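PDB 2Q73: NTP pyrophosphohydrolase MazG-like domain-containing protein from Vibrio sp. DAT722, which probably hydrolyses nucleoside triphosphates to monophosphates and pyrophosphate with magnesium, as a putative house-cleaning enzyme of the MazG family. Local coordinates for residues C[53-56]-C[57-61]; C[32-35]-C[36-40]. All blocks are in the same frame, centred on the assembly; numbering follows the deposited sequence.

Interaction 1: C[53-56]-C[57-61]; sequences GSVA and EELYD. With MG (magnesium ion), chain G.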
loop_
_atom_site.group_PDB
_atom_site.type_symbol
_atom_site.label_atom_id
_atom_site.label_comp_id
_atom_site.label_asym_id
_atom_site.label_seq_id
_atom_site.Cartn_x
_atom_site.Cartn_y
_atom_site.Cartn_z
ATOM N N GLY C 53 -18.014 2.845 0.163
ATOM C CA GLY C 53 -16.953 3.821 0.399
ATOM C C GLY C 53 -16.678 4.151 1.862
ATOM O O GLY C 53 -15.793 4.964 2.154
ATOM N N SER C 54 -17.434 3.551 2.781
ATOM C CA SER C 54 -17.207 3.766 4.208
ATOM C C SER C 54 -15.898 3.136 4.705
ATOM O O SER C 54 -15.377 2.176 4.129
ATOM C CB SER C 54 -18.369 3.227 5.035
ATOM O OG SER C 54 -18.376 1.810 5.006
ATOM N N VAL C 55 -15.370 3.675 5.793
ATOM C CA VAL C 55 -14.208 3.078 6.436
ATOM C C VAL C 55 -14.528 1.618 6.807
ATOM O O VAL C 55 -13.696 0.726 6.599
ATOM C CB VAL C 55 -13.764 3.910 7.684
ATOM C CG1 VAL C 55 -12.706 3.149 8.492
ATOM C CG2 VAL C 55 -13.161 5.274 7.232
ATOM N N ALA C 56 -15.730 1.380 7.320
ATOM C CA ALA C 56 -16.190 0.018 7.665
ATOM C C ALA C 56 -16.066 -0.948 6.489
ATOM O O ALA C 56 -15.510 -2.052 6.631
ATOM C CB ALA C 56 -17.641 0.054 8.189
ATOM N N GLU C 57 -16.579 -0.536 5.331
ATOM C CA GLU C 57 -16.496 -1.373 4.129
ATOM C C GLU C 57 -15.062 -1.658 3.745
ATOM O O GLU C 57 -14.708 -2.808 3.460
ATOM C CB GLU C 57 -17.242 -0.745 2.951
ATOM C CG GLU C 57 -16.784 -1.235 1.594
ATOM C CD GLU C 57 -17.814 -1.043 0.516
ATOM O OE1 GLU C 57 -17.645 -0.115 -0.311
ATOM O OE2 GLU C 57 -18.796 -1.817 0.495
ATOM N N GLU C 58 -14.218 -0.626 3.747
ATOM C CA GLU C 58 -12.852 -0.809 3.285
ATOM C C GLU C 58 -12.041 -1.671 4.249
ATOM O O GLU C 58 -11.243 -2.491 3.792
ATOM C CB GLU C 58 -12.145 0.537 3.002
ATOM C CG GLU C 58 -12.957 1.490 2.094
ATOM C CD GLU C 58 -13.541 0.856 0.826
ATOM O OE1 GLU C 58 -13.074 -0.210 0.389
ATOM O OE2 GLU C 58 -14.474 1.466 0.250
ATOM N N LEU C 59 -12.258 -1.503 5.561
ATOM C CA LEU C 59 -11.615 -2.363 6.574
ATOM C C LEU C 59 -12.026 -3.829 6.408
ATOM O O LEU C 59 -11.169 -4.725 6.422
ATOM C CB LEU C 59 -11.908 -1.881 8.001
ATOM C CG LEU C 59 -11.187 -0.605 8.496
ATOM C CD1 LEU C 59 -11.699 -0.186 9.853
ATOM C CD2 LEU C 59 -9.653 -0.755 8.517
ATOM N N TYR C 60 -13.322 -4.064 6.223
ATOM C CA TYR C 60 -13.799 -5.416 5.928
ATOM C C TYR C 60 -13.151 -5.951 4.632
ATOM O O TYR C 60 -12.726 -7.105 4.573
ATOM C CB TYR C 60 -15.323 -5.480 5.815
ATOM C CG TYR C 60 -15.756 -6.915 5.568
ATOM C CD1 TYR C 60 -15.914 -7.801 6.627
ATOM C CD2 TYR C 60 -15.896 -7.405 4.267
ATOM C CE1 TYR C 60 -16.270 -9.145 6.393
ATOM C CE2 TYR C 60 -16.232 -8.734 4.025
ATOM C CZ TYR C 60 -16.413 -9.594 5.088
ATOM O OH TYR C 60 -16.760 -10.913 4.844
ATOM N N ASP C 61 -13.077 -5.116 3.598
ATOM C CA ASP C 61 -12.516 -5.581 2.339
ATOM C C ASP C 61 -11.032 -5.956 2.468
ATOM O O ASP C 61 -10.595 -6.910 1.840
ATOM C CB ASP C 61 -12.706 -4.546 1.228
ATOM C CG ASP C 61 -14.167 -4.355 0.827
ATOM O OD1 ASP C 61 -15.055 -5.131 1.240
ATOM O OD2 ASP C 61 -14.419 -3.395 0.066
HETATM MG MG MG G . -13.433 -1.745 -1.474
HETATM O O HOH W 1 -15.191 -0.217 -2.011
#

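Interaction 2: C[32-35]-C[36-40]; sequences GELS and ESIRK. With MG (magnesium ion), chain G.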
loop_
_atom_site.group_PDB
_atom_site.type_symbol
_atom_site.label_atom_id
_atom_site.label_comp_id
_atom_site.label_asym_id
_atom_site.label_seq_id
_atom_site.Cartn_x
_atom_site.Cartn_y
_atom_site.Cartn_z
ATOM N N GLY C 32 -5.658 0.891 -0.705
ATOM C CA GLY C 32 -5.782 2.245 -1.289
ATOM C C GLY C 32 -7.164 2.837 -1.091
ATOM O O GLY C 32 -7.309 4.010 -0.797
ATOM N N GLU C 33 -8.193 2.008 -1.247
ATOM C CA GLU C 33 -9.567 2.459 -0.983
ATOM C C GLU C 33 -9.755 2.768 0.496
ATOM O O GLU C 33 -10.458 3.728 0.841
ATOM C CB GLU C 33 -10.564 1.404 -1.480
ATOM C CG GLU C 33 -10.537 1.312 -3.009
ATOM C CD GLU C 33 -11.629 0.421 -3.617
ATOM O OE1 GLU C 33 -12.417 -0.214 -2.864
ATOM O OE2 GLU C 33 -11.714 0.382 -4.882
ATOM N N LEU C 34 -9.136 1.975 1.377
ATOM C CA LEU C 34 -9.121 2.308 2.799
ATOM C C LEU C 34 -8.526 3.707 3.071
ATOM O O LEU C 34 -9.093 4.502 3.842
ATOM C CB LEU C 34 -8.353 1.247 3.617
ATOM C CG LEU C 34 -8.236 1.495 5.137
ATOM C CD1 LEU C 34 -9.632 1.547 5.816
ATOM C CD2 LEU C 34 -7.398 0.409 5.756
ATOM N N SER C 35 -7.385 3.987 2.452
ATOM C CA SER C 35 -6.748 5.286 2.575
ATOM C C SER C 35 -7.700 6.420 2.247
ATOM O O SER C 35 -7.810 7.377 3.015
ATOM C CB SER C 35 -5.535 5.326 1.649
ATOM O OG SER C 35 -4.772 6.442 1.996
ATOM N N GLU C 36 -8.422 6.282 1.131
ATOM C CA GLU C 36 -9.419 7.263 0.710
ATOM C C GLU C 36 -10.552 7.428 1.734
ATOM O O GLU C 36 -10.918 8.562 2.065
ATOM C CB GLU C 36 -9.999 6.867 -0.653
ATOM C CG GLU C 36 -10.921 7.936 -1.274
ATOM C CD GLU C 36 -11.578 7.471 -2.557
ATOM O OE1 GLU C 36 -11.399 6.284 -2.950
ATOM O OE2 GLU C 36 -12.297 8.294 -3.162
ATOM N N SER C 37 -11.121 6.313 2.209
ATOM C CA SER C 37 -12.203 6.363 3.207
ATOM C C SER C 37 -11.762 7.058 4.501
ATOM O O SER C 37 -12.533 7.813 5.094
ATOM C CB SER C 37 -12.780 4.961 3.516
ATOM O OG SER C 37 -11.850 4.182 4.275
ATOM N N ILE C 38 -10.523 6.806 4.934
ATOM C CA ILE C 38 -9.996 7.464 6.135
ATOM C C ILE C 38 -9.763 8.965 5.889
ATOM O O ILE C 38 -10.147 9.802 6.715
ATOM C CB ILE C 38 -8.711 6.754 6.679
ATOM C CG1 ILE C 38 -9.089 5.356 7.208
ATOM C CG2 ILE C 38 -8.022 7.604 7.786
ATOM C CD1 ILE C 38 -7.889 4.484 7.671
ATOM N N ARG C 39 -9.181 9.300 4.740
ATOM C CA ARG C 39 -8.933 10.706 4.406
ATOM C C ARG C 39 -10.247 11.484 4.388
ATOM O O ARG C 39 -10.325 12.618 4.847
ATOM C CB ARG C 39 -8.226 10.797 3.046
ATOM C CG ARG C 39 -7.957 12.215 2.582
ATOM C CD ARG C 39 -7.153 12.244 1.265
ATOM N NE ARG C 39 -7.797 11.547 0.148
ATOM C CZ ARG C 39 -8.756 12.050 -0.640
ATOM N NH1 ARG C 39 -9.265 13.270 -0.442
ATOM N NH2 ARG C 39 -9.229 11.312 -1.629
ATOM N N LYS C 40 -11.289 10.842 3.869
ATOM C CA LYS C 40 -12.591 11.483 3.766
ATOM C C LYS C 40 -13.420 11.441 5.063
ATOM O O LYS C 40 -14.539 11.988 5.123
ATOM C CB LYS C 40 -13.365 10.860 2.598
ATOM C CG LYS C 40 -12.804 11.243 1.245
ATOM C CD LYS C 40 -13.596 10.579 0.128
ATOM C CE LYS C 40 -13.191 11.095 -1.240
ATOM N NZ LYS C 40 -14.065 10.527 -2.334
HETATM MG MG MG G . -13.433 -1.745 -1.474
HETATM O O HOH W 2 -12.761 4.448 -0.720
HETATM O O HOH W 1 -15.191 -0.217 -2.011
#

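Interaction 1: C[53-56]-C[57-61]
Ser54 and Glu57 meet at the start of helix 55-72, where Ser54 is the N-cap. Its OG accepts a hydrogen bond from the backbone N of Glu57, 3.0 Å away and nearly straight. With chi1 at 71°, the hydroxyl swings between its own N and carbonyl carbon, over the first turn; it also bonds to the carbonyl of Leu51, so the cap is itself held by the preceding loop. Glu57 answers in the reverse direction: its chain runs extended and brings OE1 to the backbone N of Gly53 at 3.0 Å, the N-H arriving from above the carboxylate plane, 50° out of it. This resembles a capping box, but the N-H used lies one residue before the cap. Regular helical bonds then begin with Glu58 N to Ser54 O and continue with Leu59 N to Val55 O.

The metal chemistry lies one residue further on. A bend at chi2 (-48°) folds the Glu58 carboxylate back toward the helix start: OE1 binds magnesium at 2.4 Å, while OE2 sits 3.4 Å from Gly53 CA. One turn on, Asp61 OD2 binds the same ion at 2.5 Å. Water 1, also a magnesium ligand, donates to Glu58 OE2 at 2.9 Å, tying both oxygens of this carboxylate to the site. Glu30 and Glu33 complete the observed ligand set, and Asp61 OD1 forms a salt bridge with Lys84 of the second subunit.

Between the two segments the apolar contact is that of Val55 with Leu59, side by side and pointing the same way, CG1 of Val55 3.7 Å from CD1 of Leu59.

Capping and metal binding thus share one helix start: the turn that caps Glu57 N with Ser54 OG and Gly53 N with Glu57 OE1 also presents the E-x-x-D pair, Glu58 and Asp61, to the ion.

Interaction 2: C[32-35]-C[36-40]
The Glu36 carboxylate has a partner at each oxygen: water 2 donates to OE1 and also to the backbone O of Glu33 (2.9 Å), bridging one helical turn, while Lys40 NZ forms a salt bridge with OE2 at 3.0 Å, approaching on the anti side and 23° out of the plane. The guanidinium of Arg39 has the aliphatic CG of Lys40 over one face, offset toward the rim; its NE pairs with Glu29 of the third subunit. The Glu33 carboxylate turns elsewhere, its extended chain carrying OE1 to magnesium at 2.3 Å.

Leu34 O accepts two donors. Ile38 N supplies the regular helical bond at 2.9 Å, and Ser37 OG, brought back over the preceding turn by chi1 of 72°, adds a shorter one at 2.8 Å from well off the carbonyl direction (C=O...O 118°). The Leu34 and Ile38 side chains cross obliquely, their CD1 atoms 3.9 Å apart.

Neighbouring positions along one stripe of the helix thus serve different ends: Glu33 binds the metal, Ser37 spends its hydroxyl proton on Leu34 O, and the Glu36-Lys40 salt bridge spans the last turn; Leu34 and Ile38 form a separate apolar stripe.

Overall arrangement
After helix 3-13 the chain enters helix 20-39, whose last turns hold interaction 2; a connecting loop then leads to interaction 1 at the start of helix 55-72. Each contact lies within a continuous stretch, so neither closes a long loop, and the two follow in series without nesting or crossing. The helices run antiparallel, which places the end of one beside the beginning of the other, with contact centres about 9 Å apart. Magnesium and water 1 belong to both, and the two ligand atoms Glu58 OE1 and Glu33 OE1 come within 3.3 Å, a closeness the cation probably compensates. Ser37 packs against Gly53 and Val55, and both contacts also reach the second subunit.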